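Local coordinates for protein KLLA0C04147p (Kluyveromyces lactis, PDB 5H2A) that probably binds and transfers sterols as a member of the oxysterol-binding protein family, the present piece being the ankyrin-repeat domain of Osh1, at residues Asp109-Thr112 with Val113-His117; Val147-Ala150 with Asn151-Glu155; Ile250-Glu253 with Leu254-Leu258. All blocks are in the same frame, centred on the assembly; numbering follows the deposited sequence.

Contact 1: residues Asp109-Thr112 with Val113-His117; sequences DVVT and VLMNH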
loop_
_atom_site.group_PDB
_atom_site.type_symbol
_atom_site.label_atom_id
_atom_site.label_comp_id
_atom_site.label_asym_id
_atom_site.label_seq_id
_atom_site.Cartn_x
_atom_site.Cartn_y
_atom_site.Cartn_z
ATOM N N ASP A 109 9.703 18.796 -6.592
ATOM C CA ASP A 109 10.876 17.936 -6.456
ATOM C C ASP A 109 10.685 16.915 -5.341
ATOM O O ASP A 109 11.103 15.761 -5.471
ATOM C CB ASP A 109 12.130 18.785 -6.216
ATOM C CG ASP A 109 11.960 19.839 -5.091
ATOM O OD1 ASP A 109 10.820 20.119 -4.605
ATOM O OD2 ASP A 109 13.006 20.416 -4.707
ATOM N N VAL A 110 10.057 17.331 -4.238
ATOM C CA VAL A 110 9.784 16.418 -3.128
ATOM C C VAL A 110 8.730 15.387 -3.532
ATOM O O VAL A 110 8.833 14.203 -3.188
ATOM C CB VAL A 110 9.342 17.234 -1.894
ATOM C CG1 VAL A 110 8.948 16.304 -0.732
ATOM C CG2 VAL A 110 10.456 18.192 -1.472
ATOM N N VAL A 111 7.705 15.819 -4.280
ATOM C CA VAL A 111 6.703 14.875 -4.776
ATOM C C VAL A 111 7.372 13.773 -5.589
ATOM O O VAL A 111 7.067 12.587 -5.433
ATOM C CB VAL A 111 5.637 15.617 -5.601
ATOM C CG1 VAL A 111 4.776 14.620 -6.353
ATOM C CG2 VAL A 111 4.758 16.498 -4.673
ATOM N N THR A 112 8.316 14.149 -6.449
ATOM C CA THR A 112 9.026 13.163 -7.259
ATOM C C THR A 112 9.806 12.173 -6.399
ATOM O O THR A 112 9.759 10.961 -6.643
ATOM C CB THR A 112 9.956 13.885 -8.234
ATOM O OG1 THR A 112 9.161 14.629 -9.163
ATOM C CG2 THR A 112 10.818 12.893 -8.998
ATOM N N VAL A 113 10.544 12.667 -5.402
ATOM C CA VAL A 113 11.287 11.775 -4.502
ATOM C C VAL A 113 10.344 10.784 -3.827
ATOM O O VAL A 113 10.627 9.582 -3.731
ATOM C CB VAL A 113 12.061 12.603 -3.461
ATOM C CG1 VAL A 113 12.636 11.696 -2.355
ATOM C CG2 VAL A 113 13.186 13.397 -4.135
ATOM N N LEU A 114 9.220 11.277 -3.314
ATOM C CA LEU A 114 8.302 10.399 -2.597
ATOM C C LEU A 114 7.601 9.414 -3.541
ATOM O O LEU A 114 7.463 8.230 -3.211
ATOM C CB LEU A 114 7.286 11.259 -1.842
ATOM C CG LEU A 114 7.846 12.071 -0.657
ATOM C CD1 LEU A 114 6.746 12.976 -0.082
ATOM C CD2 LEU A 114 8.334 11.140 0.424
ATOM N N MET A 115 7.139 9.882 -4.714
ATOM C CA MET A 115 6.492 8.968 -5.669
ATOM C C MET A 115 7.448 7.880 -6.139
ATOM O O MET A 115 7.006 6.786 -6.515
ATOM C CB MET A 115 5.975 9.708 -6.910
ATOM C CG MET A 115 4.796 10.698 -6.689
ATOM S SD MET A 115 3.270 9.873 -6.228
ATOM C CE MET A 115 2.745 9.079 -7.763
ATOM N N ASN A 116 8.751 8.166 -6.153
ATOM C CA ASN A 116 9.750 7.163 -6.522
ATOM C C ASN A 116 10.104 6.207 -5.396
ATOM O O ASN A 116 10.839 5.241 -5.637
ATOM C CB ASN A 116 11.018 7.853 -7.030
ATOM C CG ASN A 116 10.856 8.360 -8.449
ATOM O OD1 ASN A 116 9.981 7.899 -9.182
ATOM N ND2 ASN A 116 11.688 9.322 -8.839
ATOM N N HIS A 117 9.616 6.433 -4.185
ATOM C CA HIS A 117 9.890 5.510 -3.084
ATOM C C HIS A 117 9.169 4.189 -3.323
ATOM O O HIS A 117 7.940 4.188 -3.497
ATOM C CB HIS A 117 9.436 6.116 -1.752
ATOM C CG HIS A 117 9.982 5.413 -0.550
ATOM N ND1 HIS A 117 9.620 4.130 -0.204
ATOM C CD2 HIS A 117 10.848 5.828 0.404
ATOM C CE1 HIS A 117 10.248 3.779 0.903
ATOM N NE2 HIS A 117 10.991 4.797 1.300
#
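V110 and L114, one helical turn apart, lie alongside each other and point the same way, with V110 CG1 4.0 Å from L114 CD1. V111 and M115 repeat the arrangement one residue on, V111 CG1 resting 3.9 Å from M115 CG. In V111 that methyl stands anti to the backbone N (chi1 168°), which lays it beside the carbonyl on the side where the next turn follows. Branched valines and a leucine suit this face because they fill the space between helices with little chain to order, while M115, bent at chi2 and chi3, has a flexible chain that reaches L99, D122 and A148.

The backbone bonds are the i to i+4 ladder of an alpha helix: V113 N to D109 O, L114 N to V110 O, and M115 N to V111 O at 2.8 Å. The last rung, N116 N to T112 O, is less straight (145° at the hydrogen).

On another flank T112 and N116 run side by side, T112 CG2 3.7 Å from N116 ND2. T112 OG1 turns back to the carbonyl of G108, so this polar group is satisfied by its own helix. D109 OD1 accepts a weak bond from V110 N.

The segment belongs to a predicted ankyrin repeat, the helix-turn-helix unit whose copies stack side by side. Helix 98-104 packs against V110, V111, L114 and M115; helix 64-74 meets D109, V110, V113 and H117, and helix 139-165 lies against V111, T112 and M115.

Contact 2: residues Val147-Ala150 with Asn151-Glu155; sequences VARA and NYVAE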
loop_
_atom_site.group_PDB
_atom_site.type_symbol
_atom_site.label_atom_id
_atom_site.label_comp_id
_atom_site.label_asym_id
_atom_site.label_seq_id
_atom_site.Cartn_x
_atom_site.Cartn_y
_atom_site.Cartn_z
ATOM N N VAL A 147 0.554 10.877 -14.135
ATOM C CA VAL A 147 1.298 10.024 -15.059
ATOM C C VAL A 147 2.185 9.041 -14.307
ATOM O O VAL A 147 2.313 7.869 -14.699
ATOM C CB VAL A 147 2.104 10.880 -16.050
ATOM C CG1 VAL A 147 2.898 9.957 -16.981
ATOM C CG2 VAL A 147 1.156 11.765 -16.876
ATOM N N ALA A 148 2.814 9.482 -13.217
ATOM C CA ALA A 148 3.612 8.551 -12.422
ATOM C C ALA A 148 2.756 7.408 -11.895
ATOM O O ALA A 148 3.189 6.247 -11.889
ATOM C CB ALA A 148 4.296 9.284 -11.267
ATOM N N ARG A 149 1.535 7.704 -11.454
ATOM C CA ARG A 149 0.665 6.614 -11.026
ATOM C C ARG A 149 0.335 5.677 -12.186
ATOM O O ARG A 149 0.399 4.453 -12.038
ATOM C CB ARG A 149 -0.638 7.133 -10.408
ATOM C CG ARG A 149 -1.435 5.883 -9.944
ATOM C CD ARG A 149 -2.758 6.176 -9.383
ATOM N NE ARG A 149 -2.673 6.712 -8.039
ATOM C CZ ARG A 149 -3.750 7.003 -7.331
ATOM N NH1 ARG A 149 -4.948 6.792 -7.859
ATOM N NH2 ARG A 149 -3.634 7.514 -6.120
ATOM N N ALA A 150 -0.063 6.237 -13.336
ATOM C CA ALA A 150 -0.388 5.394 -14.488
ATOM C C ALA A 150 0.781 4.486 -14.858
ATOM O O ALA A 150 0.583 3.304 -15.160
ATOM C CB ALA A 150 -0.791 6.252 -15.690
ATOM N N ASN A 151 2.006 5.016 -14.823
ATOM C CA ASN A 151 3.194 4.203 -15.091
ATOM C C ASN A 151 3.351 3.085 -14.076
ATOM O O ASN A 151 3.712 1.951 -14.426
ATOM C CB ASN A 151 4.446 5.075 -15.063
ATOM C CG ASN A 151 4.513 6.018 -16.222
ATOM O OD1 ASN A 151 3.773 5.872 -17.187
ATOM N ND2 ASN A 151 5.406 6.999 -16.139
ATOM N N TYR A 152 3.126 3.397 -12.805
ATOM C CA TYR A 152 3.261 2.388 -11.773
ATOM C C TYR A 152 2.205 1.308 -11.942
ATOM O O TYR A 152 2.496 0.114 -11.779
ATOM C CB TYR A 152 3.141 3.033 -10.393
ATOM C CG TYR A 152 3.307 1.997 -9.317
ATOM C CD1 TYR A 152 4.573 1.574 -8.926
ATOM C CD2 TYR A 152 2.204 1.420 -8.710
ATOM C CE1 TYR A 152 4.735 0.609 -7.937
ATOM C CE2 TYR A 152 2.349 0.453 -7.731
ATOM C CZ TYR A 152 3.621 0.059 -7.345
ATOM O OH TYR A 152 3.756 -0.900 -6.373
ATOM N N VAL A 153 0.981 1.714 -12.272
ATOM C CA VAL A 153 -0.091 0.745 -12.487
ATOM C C VAL A 153 0.260 -0.175 -13.648
ATOM O O VAL A 153 0.088 -1.394 -13.568
ATOM C CB VAL A 153 -1.428 1.465 -12.727
ATOM C CG1 VAL A 153 -2.473 0.487 -13.244
ATOM C CG2 VAL A 153 -1.924 2.156 -11.440
ATOM N N ALA A 154 0.764 0.396 -14.741
ATOM C CA ALA A 154 1.150 -0.420 -15.888
ATOM C C ALA A 154 2.203 -1.455 -15.505
ATOM O O ALA A 154 2.114 -2.625 -15.905
ATOM C CB ALA A 154 1.655 0.486 -17.013
ATOM N N GLU A 155 3.200 -1.053 -14.714
ATOM C CA GLU A 155 4.271 -1.971 -14.364
ATOM C C GLU A 155 3.781 -3.067 -13.427
ATOM O O GLU A 155 4.064 -4.249 -13.645
ATOM C CB GLU A 155 5.431 -1.200 -13.739
ATOM C CG GLU A 155 6.115 -0.279 -14.732
ATOM C CD GLU A 155 7.227 0.528 -14.098
ATOM O OE1 GLU A 155 6.964 1.200 -13.073
ATOM O OE2 GLU A 155 8.363 0.479 -14.624
#
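R149 and V153 meet through aliphatic carbon, R149 CG lying 4.0 Å from V153 CG2, with the two side chains set at a slant to one another. The arginine chain leaves the backbone with CG anti to N (chi1 -178°), which puts CG beside the valine; the bend at chi3 lies farther out, and the guanidinium is carried well beyond V153. V153 N is hydrogen-bonded to R149 O at 2.8 Å.

On another face V147 CG1 comes 4.0 Å from N151 ND2, and the amide carbon N151 CG lies 3.3 Å from V147 O, folded back over the preceding turn. A polar asparagine suits this exposed side. A150 and A154, also exposed, add little bulk, and their turn is closed by A154 N to A150 O at 2.9 Å.

Further out, partners beyond the helix settle the polar ends. The R149 guanidinium forms a salt bridge with D122 through NE and a hydrogen bond with Q131 through NH2, two grips that would fix its rotation. Y152 suits its place by offering a ring and a hydroxyl together: the ring makes a cation-pi contact with R180, and OH is hydrogen-bonded to N181.

The segments are one stretch of the long helix 139-165. Helix 179-184 lies against it through L184, which touches R149, Y152 and V153, while loop residues C123 and N178 pack on R149 and Y152 respectively.

Contact 3: residues Ile250-Glu253 with Leu254-Leu258; sequences IDLE and LKKML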
loop_
_atom_site.group_PDB
_atom_site.type_symbol
_atom_site.label_atom_id
_atom_site.label_comp_id
_atom_site.label_asym_id
_atom_site.label_seq_id
_atom_site.Cartn_x
_atom_site.Cartn_y
_atom_site.Cartn_z
ATOM N N ILE A 250 -11.735 -33.077 -9.312
ATOM C CA ILE A 250 -11.167 -31.756 -9.585
ATOM C C ILE A 250 -12.275 -30.730 -9.770
ATOM O O ILE A 250 -12.304 -29.697 -9.093
ATOM C CB ILE A 250 -10.242 -31.818 -10.812
ATOM C CG1 ILE A 250 -9.001 -32.648 -10.488
ATOM C CG2 ILE A 250 -9.849 -30.397 -11.279
ATOM C CD1 ILE A 250 -8.265 -33.171 -11.753
ATOM N N ASP A 251 -13.197 -30.994 -10.704
ATOM C CA ASP A 251 -14.298 -30.066 -10.933
ATOM C C ASP A 251 -15.190 -29.948 -9.707
ATOM O O ASP A 251 -15.754 -28.877 -9.449
ATOM C CB ASP A 251 -15.112 -30.505 -12.153
ATOM C CG ASP A 251 -14.489 -30.033 -13.464
ATOM O OD1 ASP A 251 -13.304 -29.625 -13.442
ATOM O OD2 ASP A 251 -15.173 -30.057 -14.512
ATOM N N LEU A 252 -15.327 -31.031 -8.935
ATOM C CA LEU A 252 -16.127 -30.934 -7.714
ATOM C C LEU A 252 -15.503 -29.946 -6.738
ATOM O O LEU A 252 -16.203 -29.121 -6.140
ATOM C CB LEU A 252 -16.287 -32.308 -7.065
ATOM C CG LEU A 252 -17.100 -32.241 -5.767
ATOM C CD1 LEU A 252 -18.482 -31.696 -6.066
ATOM C CD2 LEU A 252 -17.187 -33.617 -5.100
ATOM N N GLU A 253 -14.180 -29.994 -6.581
ATOM C CA GLU A 253 -13.544 -29.067 -5.655
ATOM C C GLU A 253 -13.706 -27.627 -6.127
ATOM O O GLU A 253 -13.996 -26.733 -5.321
ATOM C CB GLU A 253 -12.070 -29.415 -5.466
ATOM C CG GLU A 253 -11.372 -28.431 -4.531
ATOM C CD GLU A 253 -10.074 -28.963 -3.956
ATOM O OE1 GLU A 253 -9.574 -30.000 -4.454
ATOM O OE2 GLU A 253 -9.557 -28.336 -3.000
ATOM N N LEU A 254 -13.530 -27.386 -7.431
ATOM C CA LEU A 254 -13.734 -26.044 -7.979
ATOM C C LEU A 254 -15.169 -25.585 -7.777
ATOM O O LEU A 254 -15.411 -24.426 -7.432
ATOM C CB LEU A 254 -13.386 -26.028 -9.472
ATOM C CG LEU A 254 -11.907 -26.286 -9.771
ATOM C CD1 LEU A 254 -11.664 -26.622 -11.268
ATOM C CD2 LEU A 254 -11.104 -25.049 -9.364
ATOM N N LYS A 255 -16.135 -26.477 -8.008
ATOM C CA LYS A 255 -17.536 -26.119 -7.800
ATOM C C LYS A 255 -17.785 -25.690 -6.354
ATOM O O LYS A 255 -18.424 -24.659 -6.100
ATOM C CB LYS A 255 -18.423 -27.304 -8.192
ATOM C CG LYS A 255 -19.870 -27.239 -7.735
ATOM C CD LYS A 255 -20.705 -28.292 -8.486
ATOM C CE LYS A 255 -22.055 -28.558 -7.824
ATOM N NZ LYS A 255 -21.991 -29.655 -6.805
ATOM N N LYS A 256 -17.286 -26.473 -5.393
ATOM C CA LYS A 256 -17.487 -26.142 -3.980
ATOM C C LYS A 256 -16.839 -24.812 -3.625
ATOM O O LYS A 256 -17.415 -24.004 -2.881
ATOM C CB LYS A 256 -16.922 -27.258 -3.094
ATOM C CG LYS A 256 -17.752 -28.544 -3.100
ATOM C CD LYS A 256 -17.318 -29.480 -1.973
ATOM C CE LYS A 256 -17.769 -30.912 -2.228
ATOM N NZ LYS A 256 -19.256 -31.019 -2.276
ATOM N N MET A 257 -15.633 -24.568 -4.139
ATOM C CA MET A 257 -14.958 -23.294 -3.886
ATOM C C MET A 257 -15.741 -22.123 -4.465
ATOM O O MET A 257 -15.836 -21.052 -3.844
ATOM C CB MET A 257 -13.557 -23.316 -4.495
ATOM C CG MET A 257 -12.590 -24.289 -3.879
ATOM S SD MET A 257 -11.210 -24.532 -5.014
ATOM C CE MET A 257 -11.259 -22.925 -5.814
ATOM N N LEU A 258 -16.292 -22.298 -5.664
ATOM C CA LEU A 258 -17.030 -21.202 -6.294
ATOM C C LEU A 258 -18.347 -20.941 -5.580
ATOM O O LEU A 258 -18.772 -19.783 -5.456
ATOM C CB LEU A 258 -17.269 -21.519 -7.770
ATOM C CG LEU A 258 -15.984 -21.443 -8.611
ATOM C CD1 LEU A 258 -16.211 -22.027 -9.991
ATOM C CD2 LEU A 258 -15.538 -19.971 -8.701
#
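I250 O receives L254 N at 3.1 Å, and K255, K256 and M257 follow with the same i to i+4 bonds to D251, L252 and E253, the regular ladder of an alpha helix. I250 and L254 lie side by side, I250 CG2 4.2 Å from L254 CD1, and D251 OD1 passes near that same methyl. L252 and K256 meet aslant: K256 CE sits 3.8 Å from L252 CG, facing the fork of the leucine about equally far from both methyls, while NZ is 3.9 Å from L252 CD1. K256 is extended up to a bend at chi4 (-63°), which turns its ammonium group over the leucine; lysine suits this exposed flank because its carbons can pack while its charge probably remains open to solvent. Shortening L252 to an alanine would probably leave the aliphatic stem of K256 without its apolar support and free to swing.

These residues belong to helix 249-268, the last helix of this ankyrin-repeat domain, packed against helices 198-204 and 208-215. Two of its acidic residues form salt bridges with arginines: D251 OD1 with R206 NE, and E253 OE2 with R212 NH2. The extended E253 chain also passes M257, whose sulfur SD is 3.9 Å from E253 CG. Methionine suits this position because its pliable chain, bent at chi3, reaches C211, R212 and L215 on helix 208-215. L258, buried one residue on, meets L199 and V203 of helix 198-204.

In the fold
From the N terminus the three contacts come in series, none enclosing or crossing another; each joins successive turns of a single helix, so none closes a loop. Contact 1 lies on helix 108-115 and contact 2 on the next, long helix 139-165. Their centres are 14 Å apart and they touch, M115 CE packing 3.8 Å from A148 CB, which ties the predicted ankyrin repeat to the long helix. Contact 3, on helix 249-268, is remote: its centre lies 36 Å from that of contact 2. Contacts 1 and 3 lie on opposite sides of the chain's centre, 46 Å apart between their own centres. Helix 139-165 leads from the helices around contact 1 toward later ones, such as 179-184, which packs on it.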